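Local coordinates for protein transcriptional regulator, GntR family (PDB 3IHU) that probably binds DNA as a GntR-family transcription factor, pairing a winged helix-turn-helix region with an all-helical FCD domain, at residues 113-125 with 137-151. Sequence-based numbering, arbitrary orientation.
Sequences PQVQALRASVQAL and FSNARRHFYRTLLEM
L125 pushes CD2 over one face of the F137 ring, a CH-pi contact 3.7 Å from the ring centroid and 18° off its normal. The same methyl rests on the backbone of the facing helix, 3.4 Å from R141 N, while CD1 turns to a face of F144, so the two methyls of one leucine each cover a face of a different phenylalanine. F144 is itself a knob, set among L118, S121, V122 and L125. Its CG lies anti to the backbone N (chi1 179°), which lays the ring against residues 118-125; there S121 OG meets the ring edge in plane, 3.3 Å from F144 CD1. That hydroxyl is turned back on its own helix, donating to L118 O at 2.7 Å, a carbonyl that also accepts from V122 N. L118 is the reciprocal knob, seated among F144, T147, L148 and M151, with its CD1 3.5 Å from L148 CD2 and its side chain roughly perpendicular to that of selenomethionine M151. T147 likewise spends its hydroxyl on H143 O, leaving CG2 to meet A117 CB at 3.7 Å. A124 CB touches A140 CB at 3.7 Å. At the far end the extended Q114 slides past M151 in the opposite direction, and a water bridges Q114 NE2 to E150 O. Behind residues 137-151, L148 and M151 continue onto helix 84-105, and R141 reaches E30 of helix 17-31 through a salt bridge. The axes of 113-125 and 137-151 approach to 8.7 Å and cross at -160°; their parent helices, consecutive in the chain, form an antiparallel hairpin with reciprocal knobs-into-holes within the all-helical FCD domain.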
loop_
_atom_site.group_PDB
_atom_site.type_symbol
_atom_site.label_atom_id
_atom_site.label_comp_id
_atom_site.label_asym_id
_atom_site.label_seq_id
_atom_site.Cartn_x
_atom_site.Cartn_y
_atom_site.Cartn_z
ATOM N N PRO A 113 15.171 -10.512 15.330
ATOM C CA PRO A 113 13.798 -10.944 15.000
ATOM C C PRO A 113 13.136 -10.209 13.830
ATOM O O PRO A 113 12.354 -10.804 13.073
ATOM C CB PRO A 113 13.012 -10.653 16.287
ATOM C CG PRO A 113 14.012 -10.517 17.340
ATOM C CD PRO A 113 15.231 -9.922 16.670
ATOM N N GLN A 114 13.408 -8.921 13.707
ATOM C CA GLN A 114 12.814 -8.099 12.637
ATOM C C GLN A 114 13.462 -8.424 11.288
ATOM O O GLN A 114 12.779 -8.491 10.264
ATOM C CB GLN A 114 12.963 -6.611 12.957
ATOM C CG GLN A 114 12.018 -6.125 14.064
ATOM C CD GLN A 114 12.297 -4.671 14.447
ATOM O OE1 GLN A 114 13.335 -4.126 14.118
ATOM N NE2 GLN A 114 11.359 -4.044 15.111
ATOM N N VAL A 115 14.777 -8.609 11.305
ATOM C CA VAL A 115 15.528 -9.065 10.138
ATOM C C VAL A 115 14.958 -10.389 9.614
ATOM O O VAL A 115 14.724 -10.521 8.409
ATOM C CB VAL A 115 17.014 -9.184 10.464
ATOM C CG1 VAL A 115 17.783 -9.969 9.366
ATOM C CG2 VAL A 115 17.595 -7.814 10.681
ATOM N N GLN A 116 14.676 -11.317 10.528
ATOM C CA GLN A 116 14.065 -12.607 10.194
ATOM C C GLN A 116 12.705 -12.449 9.590
ATOM O O GLN A 116 12.371 -13.124 8.610
ATOM C CB GLN A 116 13.934 -13.520 11.425
ATOM C CG GLN A 116 15.263 -14.068 11.907
ATOM C CD GLN A 116 15.115 -15.117 13.017
ATOM O OE1 GLN A 116 14.001 -15.467 13.436
ATOM N NE2 GLN A 116 16.245 -15.616 13.487
ATOM N N ALA A 117 11.899 -11.571 10.177
ATOM C CA ALA A 117 10.613 -11.188 9.588
ATOM C C ALA A 117 10.795 -10.586 8.206
ATOM O O ALA A 117 10.068 -10.920 7.293
ATOM C CB ALA A 117 9.874 -10.213 10.512
ATOM N N LEU A 118 11.775 -9.733 8.017
ATOM C CA LEU A 118 11.935 -9.040 6.734
ATOM C C LEU A 118 12.354 -10.054 5.656
ATOM O O LEU A 118 11.759 -10.142 4.575
ATOM C CB LEU A 118 12.907 -7.829 6.840
ATOM C CG LEU A 118 12.854 -6.949 5.607
ATOM C CD1 LEU A 118 11.525 -6.104 5.655
ATOM C CD2 LEU A 118 14.132 -6.091 5.474
ATOM N N ARG A 119 13.338 -10.885 5.986
ATOM C CA ARG A 119 13.792 -11.964 5.089
ATOM C C ARG A 119 12.667 -12.937 4.783
ATOM O O ARG A 119 12.474 -13.338 3.627
ATOM C CB ARG A 119 15.044 -12.657 5.675
ATOM C CG ARG A 119 16.315 -11.719 5.699
ATOM C CD ARG A 119 17.625 -12.477 6.076
ATOM N NE ARG A 119 18.797 -11.605 6.185
ATOM C CZ ARG A 119 19.445 -11.050 5.149
ATOM N NH1 ARG A 119 19.057 -11.258 3.869
ATOM N NH2 ARG A 119 20.501 -10.286 5.373
ATOM N N ALA A 120 11.866 -13.273 5.782
ATOM C CA ALA A 120 10.739 -14.156 5.543
ATOM C C ALA A 120 9.715 -13.511 4.602
ATOM O O ALA A 120 9.200 -14.181 3.683
ATOM C CB ALA A 120 10.075 -14.566 6.871
ATOM N N SER A 121 9.429 -12.208 4.813
ATOM C CA SER A 121 8.456 -11.546 4.012
ATOM C C SER A 121 8.950 -11.570 2.588
ATOM O O SER A 121 8.140 -11.763 1.666
ATOM C CB SER A 121 8.186 -10.093 4.480
ATOM O OG SER A 121 9.291 -9.244 4.203
ATOM N N VAL A 122 10.258 -11.401 2.384
ATOM C CA VAL A 122 10.799 -11.422 1.006
ATOM C C VAL A 122 10.614 -12.809 0.358
ATOM O O VAL A 122 10.165 -12.901 -0.803
ATOM C CB VAL A 122 12.278 -10.917 0.904
ATOM C CG1 VAL A 122 12.863 -11.033 -0.544
ATOM C CG2 VAL A 122 12.317 -9.477 1.302
ATOM N N GLN A 123 10.922 -13.890 1.083
ATOM C CA GLN A 123 10.729 -15.262 0.586
ATOM C C GLN A 123 9.291 -15.463 0.108
ATOM O O GLN A 123 9.024 -16.023 -0.967
ATOM C CB GLN A 123 11.085 -16.288 1.689
ATOM C CG GLN A 123 12.591 -16.227 2.127
ATOM C CD GLN A 123 12.868 -16.855 3.494
ATOM O OE1 GLN A 123 13.582 -16.285 4.326
ATOM N NE2 GLN A 123 12.325 -18.041 3.718
ATOM N N ALA A 124 8.351 -14.989 0.927
ATOM C CA ALA A 124 6.912 -15.100 0.586
ATOM C C ALA A 124 6.516 -14.296 -0.681
ATOM O O ALA A 124 5.617 -14.702 -1.436
ATOM C CB ALA A 124 6.026 -14.647 1.779
ATOM N N LEU A 125 7.113 -13.118 -0.877
ATOM C CA LEU A 125 6.905 -12.396 -2.124
ATOM C C LEU A 125 7.393 -13.217 -3.334
ATOM O O LEU A 125 6.671 -13.320 -4.353
ATOM C CB LEU A 125 7.601 -11.013 -2.117
ATOM C CG LEU A 125 6.906 -10.008 -1.215
ATOM C CD1 LEU A 125 7.883 -8.894 -0.832
ATOM C CD2 LEU A 125 5.579 -9.494 -1.847
ATOM N N PHE A 137 0.462 -12.488 -2.900
ATOM C CA PHE A 137 1.522 -11.517 -3.164
ATOM C C PHE A 137 1.153 -10.226 -2.448
ATOM O O PHE A 137 1.987 -9.634 -1.781
ATOM C CB PHE A 137 1.723 -11.276 -4.663
ATOM C CG PHE A 137 2.926 -10.433 -4.979
ATOM C CD1 PHE A 137 4.171 -10.995 -5.055
ATOM C CD2 PHE A 137 2.806 -9.055 -5.176
ATOM C CE1 PHE A 137 5.286 -10.201 -5.330
ATOM C CE2 PHE A 137 3.898 -8.279 -5.442
ATOM C CZ PHE A 137 5.151 -8.855 -5.528
ATOM N N SER A 138 -0.104 -9.799 -2.582
ATOM C CA SER A 138 -0.548 -8.565 -1.922
ATOM C C SER A 138 -0.397 -8.653 -0.428
ATOM O O SER A 138 -0.020 -7.660 0.202
ATOM C CB SER A 138 -1.990 -8.224 -2.220
ATOM O OG SER A 138 -2.107 -7.759 -3.522
ATOM N N ASN A 139 -0.652 -9.823 0.127
ATOM C CA ASN A 139 -0.595 -9.987 1.591
ATOM C C ASN A 139 0.869 -9.986 2.034
ATOM O O ASN A 139 1.197 -9.445 3.078
ATOM C CB ASN A 139 -1.277 -11.293 2.094
ATOM C CG ASN A 139 -2.791 -11.409 1.723
ATOM O OD1 ASN A 139 -3.486 -10.433 1.499
ATOM N ND2 ASN A 139 -3.278 -12.647 1.671
ATOM N N ALA A 140 1.745 -10.634 1.271
ATOM C CA ALA A 140 3.151 -10.630 1.644
ATOM C C ALA A 140 3.694 -9.201 1.426
ATOM O O ALA A 140 4.519 -8.755 2.171
ATOM C CB ALA A 140 3.979 -11.667 0.834
ATOM N N ARG A 141 3.209 -8.490 0.413
ATOM C CA ARG A 141 3.595 -7.089 0.231
ATOM C C ARG A 141 3.250 -6.273 1.478
ATOM O O ARG A 141 4.101 -5.561 2.041
ATOM C CB ARG A 141 2.975 -6.471 -1.012
ATOM C CG ARG A 141 3.504 -4.999 -1.273
ATOM C CD ARG A 141 2.510 -4.158 -2.053
ATOM N NE ARG A 141 1.275 -3.909 -1.309
ATOM C CZ ARG A 141 1.159 -3.101 -0.251
ATOM N NH1 ARG A 141 2.208 -2.469 0.286
ATOM N NH2 ARG A 141 -0.016 -2.963 0.333
ATOM N N ARG A 142 2.005 -6.380 1.924
ATOM C CA ARG A 142 1.596 -5.650 3.112
ATOM C C ARG A 142 2.525 -6.002 4.299
ATOM O O ARG A 142 2.993 -5.088 4.994
ATOM C CB ARG A 142 0.104 -5.872 3.417
ATOM C CG ARG A 142 -0.576 -4.698 4.122
ATOM C CD ARG A 142 -2.135 -4.744 4.097
ATOM N NE ARG A 142 -2.720 -4.492 2.770
ATOM C CZ ARG A 142 -2.928 -3.286 2.228
ATOM N NH1 ARG A 142 -2.593 -2.175 2.869
ATOM N NH2 ARG A 142 -3.472 -3.199 1.019
ATOM N N HIS A 143 2.815 -7.291 4.519
ATOM C CA HIS A 143 3.701 -7.702 5.583
ATOM C C HIS A 143 5.128 -7.124 5.497
ATOM O O HIS A 143 5.732 -6.733 6.506
ATOM C CB HIS A 143 3.757 -9.260 5.625
ATOM C CG HIS A 143 4.521 -9.791 6.779
ATOM N ND1 HIS A 143 4.277 -9.383 8.077
ATOM C CD2 HIS A 143 5.522 -10.706 6.852
ATOM C CE1 HIS A 143 5.103 -10.016 8.894
ATOM N NE2 HIS A 143 5.863 -10.824 8.179
ATOM N N PHE A 144 5.661 -7.089 4.287
ATOM C CA PHE A 144 6.955 -6.494 4.015
ATOM C C PHE A 144 6.978 -5.023 4.457
ATOM O O PHE A 144 7.851 -4.608 5.219
ATOM C CB PHE A 144 7.185 -6.580 2.508
ATOM C CG PHE A 144 8.455 -5.997 2.045
ATOM C CD1 PHE A 144 9.647 -6.488 2.486
ATOM C CD2 PHE A 144 8.464 -4.966 1.128
ATOM C CE1 PHE A 144 10.833 -5.973 2.010
ATOM C CE2 PHE A 144 9.655 -4.447 0.646
ATOM C CZ PHE A 144 10.839 -4.970 1.101
ATOM N N TYR A 145 5.968 -4.266 4.015
ATOM C CA TYR A 145 5.871 -2.837 4.358
ATOM C C TYR A 145 5.710 -2.653 5.840
ATOM O O TYR A 145 6.369 -1.797 6.435
ATOM C CB TYR A 145 4.712 -2.170 3.609
ATOM C CG TYR A 145 5.086 -1.714 2.225
ATOM C CD1 TYR A 145 5.432 -2.600 1.238
ATOM C CD2 TYR A 145 5.052 -0.351 1.890
ATOM C CE1 TYR A 145 5.777 -2.177 -0.021
ATOM C CE2 TYR A 145 5.408 0.076 0.626
ATOM C CZ TYR A 145 5.757 -0.828 -0.316
ATOM O OH TYR A 145 6.076 -0.354 -1.531
ATOM N N ARG A 146 4.830 -3.438 6.461
ATOM C CA ARG A 146 4.658 -3.320 7.901
ATOM C C ARG A 146 5.949 -3.618 8.693
ATOM O O ARG A 146 6.286 -2.932 9.673
ATOM C CB ARG A 146 3.485 -4.207 8.373
ATOM C CG ARG A 146 3.382 -4.423 9.891
ATOM C CD ARG A 146 3.335 -3.122 10.724
ATOM N NE ARG A 146 2.282 -2.198 10.268
ATOM C CZ ARG A 146 1.043 -2.125 10.761
ATOM N NH1 ARG A 146 0.647 -2.925 11.738
ATOM N NH2 ARG A 146 0.188 -1.238 10.259
ATOM N N THR A 147 6.712 -4.610 8.256
ATOM C CA THR A 147 7.985 -4.919 8.924
ATOM C C THR A 147 8.937 -3.747 8.763
ATOM O O THR A 147 9.593 -3.326 9.733
ATOM C CB THR A 147 8.586 -6.228 8.371
ATOM O OG1 THR A 147 7.557 -7.226 8.323
ATOM C CG2 THR A 147 9.681 -6.721 9.208
ATOM N N LEU A 148 8.992 -3.177 7.558
ATOM C CA LEU A 148 9.833 -2.015 7.365
ATOM C C LEU A 148 9.409 -0.919 8.333
ATOM O O LEU A 148 10.262 -0.219 8.910
ATOM C CB LEU A 148 9.827 -1.495 5.922
ATOM C CG LEU A 148 10.465 -2.392 4.868
ATOM C CD1 LEU A 148 10.185 -1.787 3.472
ATOM C CD2 LEU A 148 11.999 -2.621 5.181
ATOM N N LEU A 149 8.101 -0.785 8.530
ATOM C CA LEU A 149 7.585 0.280 9.410
ATOM C C LEU A 149 8.020 0.052 10.844
ATOM O O LEU A 149 8.517 0.965 11.488
ATOM C CB LEU A 149 6.071 0.348 9.319
ATOM C CG LEU A 149 5.387 1.470 10.097
ATOM C CD1 LEU A 149 5.767 2.908 9.604
ATOM C CD2 LEU A 149 3.913 1.228 9.956
ATOM N N GLU A 150 7.877 -1.174 11.313
ATOM C CA GLU A 150 8.211 -1.523 12.684
ATOM C C GLU A 150 9.682 -1.344 12.931
ATOM O O GLU A 150 10.076 -0.920 14.020
ATOM C CB GLU A 150 7.796 -2.959 13.032
ATOM C CG GLU A 150 6.289 -3.214 13.028
ATOM C CD GLU A 150 5.500 -2.168 13.851
ATOM O OE1 GLU A 150 5.907 -1.872 15.008
ATOM O OE2 GLU A 150 4.491 -1.620 13.321
HETATM N N MSE A 151 10.480 -1.624 11.915
HETATM C CA MSE A 151 11.922 -1.450 11.976
HETATM C C MSE A 151 12.333 -0.002 12.169
HETATM O O MSE A 151 13.241 0.283 12.937
HETATM C CB MSE A 151 12.575 -2.043 10.699
HETATM C CG MSE A 151 12.722 -3.526 10.740
HETATM SE SE MSE A 151 13.265 -4.339 9.076
HETATM C CE MSE A 151 15.168 -4.026 9.507
HETATM O O HOH W 1 11.710 -1.194 16.607
#